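Putative uncharacterized protein ST0493 (Sulfolobus tokodaii, PDB 2RBG) is of unknown function, a small alpha/beta protein of the DUF5751 family found as a two-chain assembly in the crystal. Local coordinates at residues F17-R29 against L49-I63. Sequence-based numbering, arbitrary orientation.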
ATOM      1  N   PHE A  17      15.375  -7.856   3.945  1.00 14.63           N
ATOM      2  CA  PHE A  17      14.800  -9.197   3.843  1.00 14.77           C
ATOM      3  C   PHE A  17      13.977  -9.654   5.042  1.00 14.87           C
ATOM      4  O   PHE A  17      12.856 -10.129   4.881  1.00  9.25           O
ATOM      5  CB  PHE A  17      15.890 -10.237   3.553  1.00 12.16           C
ATOM      6  CG  PHE A  17      16.357 -10.243   2.128  1.00 11.38           C
ATOM      7  CD1 PHE A  17      15.441 -10.343   1.084  1.00 13.83           C
ATOM      8  CD2 PHE A  17      17.712 -10.146   1.824  1.00 14.52           C
ATOM      9  CE1 PHE A  17      15.866 -10.344  -0.244  1.00 14.54           C
ATOM     10  CE2 PHE A  17      18.147 -10.148   0.502  1.00 14.67           C
ATOM     11  CZ  PHE A  17      17.224 -10.247  -0.535  1.00 14.46           C
ATOM     12  N   GLU A  18      14.524  -9.515   6.244  1.00 16.23           N
ATOM     13  CA  GLU A  18      13.797  -9.945   7.429  1.00 16.73           C
ATOM     14  C   GLU A  18      12.426  -9.287   7.546  1.00 16.00           C
ATOM     15  O   GLU A  18      11.422  -9.974   7.732  1.00 16.65           O
ATOM     16  CB  GLU A  18      14.626  -9.673   8.689  1.00 23.36           C
ATOM     17  CG  GLU A  18      15.870 -10.545   8.783  1.00 30.35           C
ATOM     18  CD  GLU A  18      16.662 -10.318  10.056  1.00 37.35           C
ATOM     19  OE1 GLU A  18      16.103 -10.519  11.156  1.00 37.02           O
ATOM     20  OE2 GLU A  18      17.847  -9.942   9.954  1.00 40.39           O
ATOM     21  N   ASN A  19      12.381  -7.965   7.422  1.00 16.87           N
ATOM     22  CA  ASN A  19      11.117  -7.241   7.529  1.00 15.97           C
ATOM     23  C   ASN A  19      10.144  -7.573   6.403  1.00 15.31           C
ATOM     24  O   ASN A  19       8.950  -7.768   6.645  1.00 13.61           O
ATOM     25  CB  ASN A  19      11.358  -5.728   7.556  1.00 19.94           C
ATOM     26  CG  ASN A  19      12.116  -5.278   8.788  1.00 26.59           C
ATOM     27  OD1 ASN A  19      11.845  -5.730   9.900  1.00 28.74           O
ATOM     28  ND2 ASN A  19      13.064  -4.365   8.599  1.00 31.96           N
ATOM     29  N   TYR A  20      10.643  -7.637   5.173  1.00  9.62           N
ATOM     30  CA  TYR A  20       9.769  -7.940   4.047  1.00  8.42           C
ATOM     31  C   TYR A  20       9.232  -9.365   4.029  1.00 10.15           C
ATOM     32  O   TYR A  20       8.098  -9.582   3.616  1.00  8.97           O
ATOM     33  CB  TYR A  20      10.460  -7.644   2.714  1.00  8.90           C
ATOM     34  CG  TYR A  20      10.329  -6.203   2.264  1.00 11.47           C
ATOM     35  CD1 TYR A  20      10.983  -5.176   2.946  1.00 11.36           C
ATOM     36  CD2 TYR A  20       9.563  -5.868   1.147  1.00  9.86           C
ATOM     37  CE1 TYR A  20      10.882  -3.852   2.520  1.00 10.09           C
ATOM     38  CE2 TYR A  20       9.455  -4.549   0.712  1.00 11.95           C
ATOM     39  CZ  TYR A  20      10.122  -3.545   1.405  1.00 10.22           C
ATOM     40  OH  TYR A  20      10.050  -2.241   0.966  1.00 12.19           O
ATOM     41  N   PHE A  21      10.025 -10.342   4.460  1.00 10.83           N
ATOM     42  CA  PHE A  21       9.512 -11.704   4.453  1.00 10.37           C
ATOM     43  C   PHE A  21       8.404 -11.877   5.478  1.00  9.86           C
ATOM     44  O   PHE A  21       7.559 -12.765   5.353  1.00 10.68           O
ATOM     45  CB  PHE A  21      10.632 -12.724   4.669  1.00 10.02           C
ATOM     46  CG  PHE A  21      11.205 -13.246   3.381  1.00  9.94           C
ATOM     47  CD1 PHE A  21      12.069 -12.461   2.623  1.00 10.87           C
ATOM     48  CD2 PHE A  21      10.806 -14.481   2.880  1.00 11.58           C
ATOM     49  CE1 PHE A  21      12.523 -12.897   1.378  1.00 10.52           C
ATOM     50  CE2 PHE A  21      11.256 -14.930   1.632  1.00 12.43           C
ATOM     51  CZ  PHE A  21      12.114 -14.135   0.880  1.00 11.64           C
ATOM     52  N   ARG A  22       8.399 -11.017   6.488  1.00 10.63           N
ATOM     53  CA  ARG A  22       7.349 -11.069   7.490  1.00 12.46           C
ATOM     54  C   ARG A  22       6.061 -10.651   6.774  1.00 12.16           C
ATOM     55  O   ARG A  22       4.991 -11.211   7.015  1.00 12.50           O
ATOM     56  CB  ARG A  22       7.664 -10.113   8.646  1.00 12.81           C
ATOM     57  CG  ARG A  22       6.609 -10.106   9.742  1.00 17.97           C
ATOM     58  CD  ARG A  22       6.995  -9.215  10.920  1.00 15.56           C
ATOM     59  NE  ARG A  22       8.057  -9.783  11.751  1.00 15.48           N
ATOM     60  CZ  ARG A  22       8.437  -9.266  12.918  1.00 17.00           C
ATOM     61  NH1 ARG A  22       7.840  -8.175  13.383  1.00 13.10           N
ATOM     62  NH2 ARG A  22       9.406  -9.836  13.624  1.00 16.86           N
ATOM     63  N   LYS A  23       6.174  -9.674   5.878  1.00  9.11           N
ATOM     64  CA  LYS A  23       5.020  -9.199   5.118  1.00  8.13           C
ATOM     65  C   LYS A  23       4.537 -10.274   4.149  1.00  8.65           C
ATOM     66  O   LYS A  23       3.340 -10.515   4.014  1.00 11.79           O
ATOM     67  CB  LYS A  23       5.374  -7.944   4.314  1.00 10.36           C
ATOM     68  CG  LYS A  23       5.672  -6.700   5.136  1.00 10.87           C
ATOM     69  CD  LYS A  23       5.890  -5.497   4.216  1.00 14.62           C
ATOM     70  CE  LYS A  23       5.982  -4.203   5.002  1.00 23.04           C
ATOM     71  NZ  LYS A  23       4.714  -3.919   5.733  1.00 16.09           N
ATOM     72  N   ILE A  24       5.481 -10.913   3.465  1.00  7.43           N
ATOM     73  CA  ILE A  24       5.138 -11.949   2.503  1.00  6.12           C
ATOM     74  C   ILE A  24       4.205 -13.002   3.086  1.00  8.47           C
ATOM     75  O   ILE A  24       3.174 -13.315   2.501  1.00  9.39           O
ATOM     76  CB  ILE A  24       6.410 -12.644   1.966  1.00  6.49           C
ATOM     77  CG1 ILE A  24       7.182 -11.664   1.075  1.00  5.04           C
ATOM     78  CG2 ILE A  24       6.034 -13.911   1.187  1.00  7.14           C
ATOM     79  CD1 ILE A  24       8.540 -12.167   0.631  1.00  5.89           C
ATOM     80  N   PHE A  25       4.556 -13.546   4.244  1.00  8.27           N
ATOM     81  CA  PHE A  25       3.715 -14.580   4.831  1.00 10.11           C
ATOM     82  C   PHE A  25       2.382 -14.066   5.366  1.00  8.55           C
ATOM     83  O   PHE A  25       1.394 -14.800   5.374  1.00  9.67           O
ATOM     84  CB  PHE A  25       4.510 -15.352   5.887  1.00  9.31           C
ATOM     85  CG  PHE A  25       5.559 -16.256   5.287  1.00 11.97           C
ATOM     86  CD1 PHE A  25       5.183 -17.367   4.530  1.00 13.37           C
ATOM     87  CD2 PHE A  25       6.910 -15.961   5.413  1.00 12.47           C
ATOM     88  CE1 PHE A  25       6.140 -18.167   3.905  1.00 12.22           C
ATOM     89  CE2 PHE A  25       7.879 -16.752   4.791  1.00 15.03           C
ATOM     90  CZ  PHE A  25       7.489 -17.858   4.035  1.00 13.24           C
ATOM     91  N   LEU A  26       2.340 -12.809   5.800  1.00  8.53           N
ATOM     92  CA  LEU A  26       1.086 -12.231   6.270  1.00 10.27           C
ATOM     93  C   LEU A  26       0.130 -12.212   5.075  1.00  7.43           C
ATOM     94  O   LEU A  26      -1.036 -12.590   5.182  1.00  8.43           O
ATOM     95  CB  LEU A  26       1.294 -10.793   6.758  1.00 12.37           C
ATOM     96  CG  LEU A  26       1.332 -10.507   8.261  1.00 23.05           C
ATOM     97  CD1 LEU A  26       2.529 -11.173   8.870  1.00 28.50           C
ATOM     98  CD2 LEU A  26       1.398  -9.009   8.500  1.00 23.45           C
ATOM     99  N   ASP A  27       0.640 -11.778   3.928  1.00  8.78           N
ATOM    100  CA  ASP A  27      -0.174 -11.695   2.725  1.00  6.87           C
ATOM    101  C   ASP A  27      -0.544 -13.060   2.160  1.00  7.47           C
ATOM    102  O   ASP A  27      -1.679 -13.269   1.731  1.00  8.28           O
ATOM    103  CB  ASP A  27       0.532 -10.850   1.661  1.00 10.81           C
ATOM    104  CG  ASP A  27       0.608  -9.383   2.045  1.00 11.54           C
ATOM    105  OD1 ASP A  27      -0.387  -8.867   2.599  1.00  9.76           O
ATOM    106  OD2 ASP A  27       1.648  -8.744   1.785  1.00 10.25           O
ATOM    107  N   VAL A  28       0.403 -13.995   2.162  1.00  6.57           N
ATOM    108  CA  VAL A  28       0.104 -15.327   1.646  1.00  8.12           C
ATOM    109  C   VAL A  28      -0.987 -15.978   2.495  1.00 10.25           C
ATOM    110  O   VAL A  28      -1.944 -16.547   1.966  1.00  9.64           O
ATOM    111  CB  VAL A  28       1.355 -16.231   1.640  1.00  8.01           C
ATOM    112  CG1 VAL A  28       0.953 -17.674   1.343  1.00  9.50           C
ATOM    113  CG2 VAL A  28       2.344 -15.740   0.577  1.00  8.04           C
ATOM    114  N   ARG A  29      -0.858 -15.880   3.813  1.00 10.05           N
ATOM    115  CA  ARG A  29      -1.860 -16.476   4.693  1.00 11.15           C
ATOM    116  C   ARG A  29      -3.250 -15.893   4.436  1.00 11.79           C
ATOM    117  O   ARG A  29      -4.233 -16.629   4.364  1.00 12.01           O
ATOM    118  CB  ARG A  29      -1.474 -16.273   6.160  1.00  9.99           C
ATOM    119  CG  ARG A  29      -0.332 -17.160   6.639  1.00 10.18           C
ATOM    120  CD  ARG A  29      -0.037 -16.871   8.100  1.00 10.25           C
ATOM    121  NE  ARG A  29       0.981 -17.750   8.665  1.00 14.64           N
ATOM    122  CZ  ARG A  29       0.741 -18.668   9.594  1.00 20.85           C
ATOM    123  NH1 ARG A  29      -0.487 -18.834  10.067  1.00 20.73           N
ATOM    124  NH2 ARG A  29       1.735 -19.410  10.064  1.00 23.29           N
ATOM    125  N   LEU A  49      20.579 -15.958   2.510  1.00 18.62           N
ATOM    126  CA  LEU A  49      19.205 -15.480   2.577  1.00 18.78           C
ATOM    127  C   LEU A  49      18.415 -16.294   3.592  1.00 17.00           C
ATOM    128  O   LEU A  49      17.765 -15.739   4.476  1.00 16.05           O
ATOM    129  CB  LEU A  49      18.525 -15.588   1.209  1.00 16.29           C
ATOM    130  CG  LEU A  49      17.025 -15.269   1.224  1.00 16.44           C
ATOM    131  CD1 LEU A  49      16.810 -13.824   1.659  1.00 17.18           C
ATOM    132  CD2 LEU A  49      16.432 -15.509  -0.155  1.00 19.52           C
ATOM    133  N   VAL A  50      18.468 -17.615   3.451  1.00 16.87           N
ATOM    134  CA  VAL A  50      17.753 -18.514   4.348  1.00 15.59           C
ATOM    135  C   VAL A  50      18.127 -18.246   5.800  1.00 17.36           C
ATOM    136  O   VAL A  50      17.310 -18.413   6.703  1.00 15.94           O
ATOM    137  CB  VAL A  50      18.056 -19.989   4.010  1.00 20.49           C
ATOM    138  CG1 VAL A  50      17.295 -20.906   4.950  1.00 22.89           C
ATOM    139  CG2 VAL A  50      17.675 -20.276   2.563  1.00 20.90           C
ATOM    140  N   THR A  51      19.373 -17.840   6.022  1.00 16.58           N
ATOM    141  CA  THR A  51      19.834 -17.536   7.370  1.00 13.61           C
ATOM    142  C   THR A  51      19.135 -16.268   7.861  1.00 13.20           C
ATOM    143  O   THR A  51      18.653 -16.214   8.992  1.00 14.98           O
ATOM    144  CB  THR A  51      21.359 -17.329   7.394  1.00 16.56           C
ATOM    145  OG1 THR A  51      22.004 -18.575   7.096  1.00 19.12           O
ATOM    146  CG2 THR A  51      21.818 -16.833   8.759  1.00 17.52           C
ATOM    147  N   LEU A  52      19.064 -15.258   7.000  1.00 13.91           N
ATOM    148  CA  LEU A  52      18.414 -14.000   7.358  1.00 13.78           C
ATOM    149  C   LEU A  52      16.918 -14.142   7.631  1.00 16.52           C
ATOM    150  O   LEU A  52      16.388 -13.515   8.549  1.00 20.03           O
ATOM    151  CB  LEU A  52      18.616 -12.960   6.250  1.00 15.00           C
ATOM    152  CG  LEU A  52      20.019 -12.381   6.057  1.00 18.12           C
ATOM    153  CD1 LEU A  52      20.021 -11.436   4.864  1.00 19.35           C
ATOM    154  CD2 LEU A  52      20.448 -11.650   7.319  1.00 20.14           C
ATOM    155  N   ILE A  53      16.234 -14.960   6.841  1.00 13.70           N
ATOM    156  CA  ILE A  53      14.793 -15.124   7.014  1.00 15.34           C
ATOM    157  C   ILE A  53      14.390 -16.379   7.780  1.00 16.08           C
ATOM    158  O   ILE A  53      13.224 -16.773   7.761  1.00 12.68           O
ATOM    159  CB  ILE A  53      14.070 -15.135   5.651  1.00 13.70           C
ATOM    160  CG1 ILE A  53      14.468 -16.378   4.853  1.00 12.89           C
ATOM    161  CG2 ILE A  53      14.415 -13.874   4.872  1.00 15.48           C
ATOM    162  CD1 ILE A  53      13.709 -16.538   3.554  1.00 17.37           C
ATOM    163  N   ARG A  54      15.348 -16.996   8.463  1.00 14.93           N
ATOM    164  CA  ARG A  54      15.078 -18.212   9.226  1.00 17.46           C
ATOM    165  C   ARG A  54      13.841 -18.094  10.111  1.00 15.05           C
ATOM    166  O   ARG A  54      12.991 -18.983  10.116  1.00 13.17           O
ATOM    167  CB  ARG A  54      16.282 -18.573  10.101  1.00 21.33           C
ATOM    168  CG  ARG A  54      16.083 -19.847  10.912  1.00 27.86           C
ATOM    169  CD  ARG A  54      17.209 -20.072  11.911  1.00 38.40           C
ATOM    170  NE  ARG A  54      17.320 -18.976  12.871  1.00 45.55           N
ATOM    171  CZ  ARG A  54      18.281 -18.057  12.854  1.00 48.28           C
ATOM    172  NH1 ARG A  54      18.297 -17.094  13.767  1.00 49.43           N
ATOM    173  NH2 ARG A  54      19.234 -18.105  11.931  1.00 44.89           N
ATOM    174  N   GLU A  55      13.744 -16.999  10.860  1.00 14.40           N
ATOM    175  CA  GLU A  55      12.610 -16.784  11.757  1.00 18.96           C
ATOM    176  C   GLU A  55      11.281 -16.739  11.013  1.00 15.03           C
ATOM    177  O   GLU A  55      10.287 -17.314  11.461  1.00 13.65           O
ATOM    178  CB  GLU A  55      12.807 -15.488  12.551  1.00 20.18           C
ATOM    179  CG  GLU A  55      11.725 -15.209  13.582  1.00 27.21           C
ATOM    180  CD  GLU A  55      11.529 -16.359  14.553  1.00 30.48           C
ATOM    181  OE1 GLU A  55      12.537 -16.973  14.963  1.00 32.00           O
ATOM    182  OE2 GLU A  55      10.367 -16.641  14.916  1.00 30.82           O
ATOM    183  N   ALA A  56      11.261 -16.059   9.872  1.00 15.12           N
ATOM    184  CA  ALA A  56      10.038 -15.963   9.084  1.00 13.23           C
ATOM    185  C   ALA A  56       9.621 -17.346   8.598  1.00 12.47           C
ATOM    186  O   ALA A  56       8.442 -17.690   8.614  1.00 12.54           O
ATOM    187  CB  ALA A  56      10.247 -15.028   7.900  1.00 12.68           C
ATOM    188  N   LEU A  57      10.593 -18.139   8.158  1.00  8.74           N
ATOM    189  CA  LEU A  57      10.304 -19.481   7.678  1.00  7.77           C
ATOM    190  C   LEU A  57       9.758 -20.369   8.795  1.00  8.61           C
ATOM    191  O   LEU A  57       8.814 -21.135   8.583  1.00  9.52           O
ATOM    192  CB  LEU A  57      11.566 -20.115   7.080  1.00 10.14           C
ATOM    193  CG  LEU A  57      12.191 -19.331   5.924  1.00  9.25           C
ATOM    194  CD1 LEU A  57      13.400 -20.079   5.398  1.00 10.72           C
ATOM    195  CD2 LEU A  57      11.168 -19.143   4.814  1.00 10.29           C
ATOM    196  N   LEU A  58      10.347 -20.259   9.982  1.00  9.14           N
ATOM    197  CA  LEU A  58       9.916 -21.058  11.125  1.00 10.13           C
ATOM    198  C   LEU A  58       8.499 -20.697  11.564  1.00  9.44           C
ATOM    199  O   LEU A  58       7.681 -21.576  11.838  1.00  9.82           O
ATOM    200  CB  LEU A  58      10.885 -20.864  12.298  1.00 13.24           C
ATOM    201  CG  LEU A  58      10.508 -21.534  13.622  1.00 18.30           C
ATOM    202  CD1 LEU A  58      10.440 -23.039  13.442  1.00 21.51           C
ATOM    203  CD2 LEU A  58      11.538 -21.173  14.687  1.00 25.65           C
ATOM    204  N   GLU A  59       8.215 -19.402  11.625  1.00  8.78           N
ATOM    205  CA  GLU A  59       6.901 -18.925  12.041  1.00 11.12           C
ATOM    206  C   GLU A  59       5.791 -19.336  11.083  1.00 11.69           C
ATOM    207  O   GLU A  59       4.620 -19.409  11.465  1.00 12.28           O
ATOM    208  CB  GLU A  59       6.907 -17.400  12.164  1.00 13.15           C
ATOM    209  CG  GLU A  59       7.631 -16.867  13.380  1.00 17.13           C
ATOM    210  CD  GLU A  59       7.629 -15.353  13.431  1.00 18.20           C
ATOM    211  OE1 GLU A  59       6.684 -14.743  12.889  1.00 18.34           O
ATOM    212  OE2 GLU A  59       8.563 -14.774  14.025  1.00 19.18           O
ATOM    213  N   ASN A  60       6.159 -19.610   9.839  1.00  9.78           N
ATOM    214  CA  ASN A  60       5.179 -19.978   8.830  1.00 10.61           C
ATOM    215  C   ASN A  60       5.442 -21.355   8.239  1.00 12.44           C
ATOM    216  O   ASN A  60       5.300 -21.572   7.036  1.00 10.50           O
ATOM    217  CB  ASN A  60       5.174 -18.900   7.752  1.00 11.88           C
ATOM    218  CG  ASN A  60       4.769 -17.554   8.305  1.00 11.93           C
ATOM    219  OD1 ASN A  60       3.588 -17.305   8.539  1.00 13.53           O
ATOM    220  ND2 ASN A  60       5.749 -16.687   8.555  1.00  9.60           N
ATOM    221  N   ILE A  61       5.804 -22.282   9.118  1.00 14.87           N
ATOM    222  CA  ILE A  61       6.108 -23.657   8.748  1.00 14.76           C
ATOM    223  C   ILE A  61       4.967 -24.351   7.997  1.00 15.03           C
ATOM    224  O   ILE A  61       5.212 -25.226   7.167  1.00 13.45           O
ATOM    225  CB  ILE A  61       6.464 -24.482  10.013  1.00 15.88           C
ATOM    226  CG1 ILE A  61       6.989 -25.865   9.622  1.00 20.00           C
ATOM    227  CG2 ILE A  61       5.249 -24.602  10.915  1.00 19.27           C
ATOM    228  CD1 ILE A  61       8.373 -25.839   9.023  1.00 24.49           C
ATOM    229  N   ASP A  62       3.725 -23.967   8.283  1.00 13.67           N
ATOM    230  CA  ASP A  62       2.575 -24.583   7.622  1.00 14.54           C
ATOM    231  C   ASP A  62       2.470 -24.221   6.145  1.00 14.65           C
ATOM    232  O   ASP A  62       1.887 -24.969   5.361  1.00 18.15           O
ATOM    233  CB  ASP A  62       1.266 -24.190   8.315  1.00 17.19           C
ATOM    234  CG  ASP A  62       1.138 -24.776   9.708  1.00 23.32           C
ATOM    235  OD1 ASP A  62       1.959 -25.644  10.073  1.00 22.32           O
ATOM    236  OD2 ASP A  62       0.205 -24.370  10.434  1.00 23.74           O
ATOM    237  N   ILE A  63       3.026 -23.076   5.768  1.00 12.30           N
ATOM    238  CA  ILE A  63       2.971 -22.629   4.380  1.00 12.18           C
ATOM    239  C   ILE A  63       4.012 -23.347   3.530  1.00 14.22           C
ATOM    240  O   ILE A  63       5.182 -23.402   3.889  1.00 18.15           O
ATOM    241  CB  ILE A  63       3.218 -21.104   4.265  1.00 13.92           C
ATOM    242  CG1 ILE A  63       2.144 -20.336   5.038  1.00 17.28           C
ATOM    243  CG2 ILE A  63       3.210 -20.687   2.802  1.00 14.00           C
ATOM    244  CD1 ILE A  63       0.729 -20.580   4.540  1.00 17.06           C
TER
HETATM  245  O   HOH W   1       9.905 -12.754  12.898  1.00 30.08           O
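Phe25 and Asn60 both turn CG beside their own backbone N (chi1 -62° for Asn60), which points the two groups at each other; the asparagine amide lies almost flat on the phenyl ring, the two planes 14° apart. Asn60 CB sits over the same ring, 3.8 Å from its centroid, as a CH-pi contact. Both ends of the amide are held: ND2 donates to Ala56 O one turn back, 2.9 Å away and on a lone pair in the carbonyl plane, while OD1 accepts from Arg29 NE at 2.6 Å. Arg29 runs extended from CG to NE to reach that oxygen, and its NH2 adds a weak second bond to OD1. These bonds fix the rotation of the amide and hold the residue that follows helix 54-59. At the edge of the Phe25 ring lies Ile63 CG2, which also meets Val28 CG1.

Farther toward the start of helix 17-29, Ile53 packs against Phe21, its CD1 over one ring face 3.8 Å from the centroid; Ile24 CD1 covers the opposite face. Leu49 CD1 sits over the centre of the Phe17 ring as a CH-pi contact, 3.7 Å from its centroid and nearly on the ring normal. Between Phe21 and Phe25, Ala56 puts CB 4.0 Å from Phe21 CB, and the axes of helices 17-29 and 54-59 come within 9.1 Å. On the solvent side, a water accepts from Arg22 NH2 and donates to Glu59 OE2.

Phe17 and Phe21 also rest on strand 35-41, and Leu49 on strand 64-70. The contact thus joins helices 17-29 and 54-59, running nearly parallel at -18°, on one face of a five-stranded parallel sheet of order 3-2-1-4-5, consistent with a Rossmann-like alpha/beta fold.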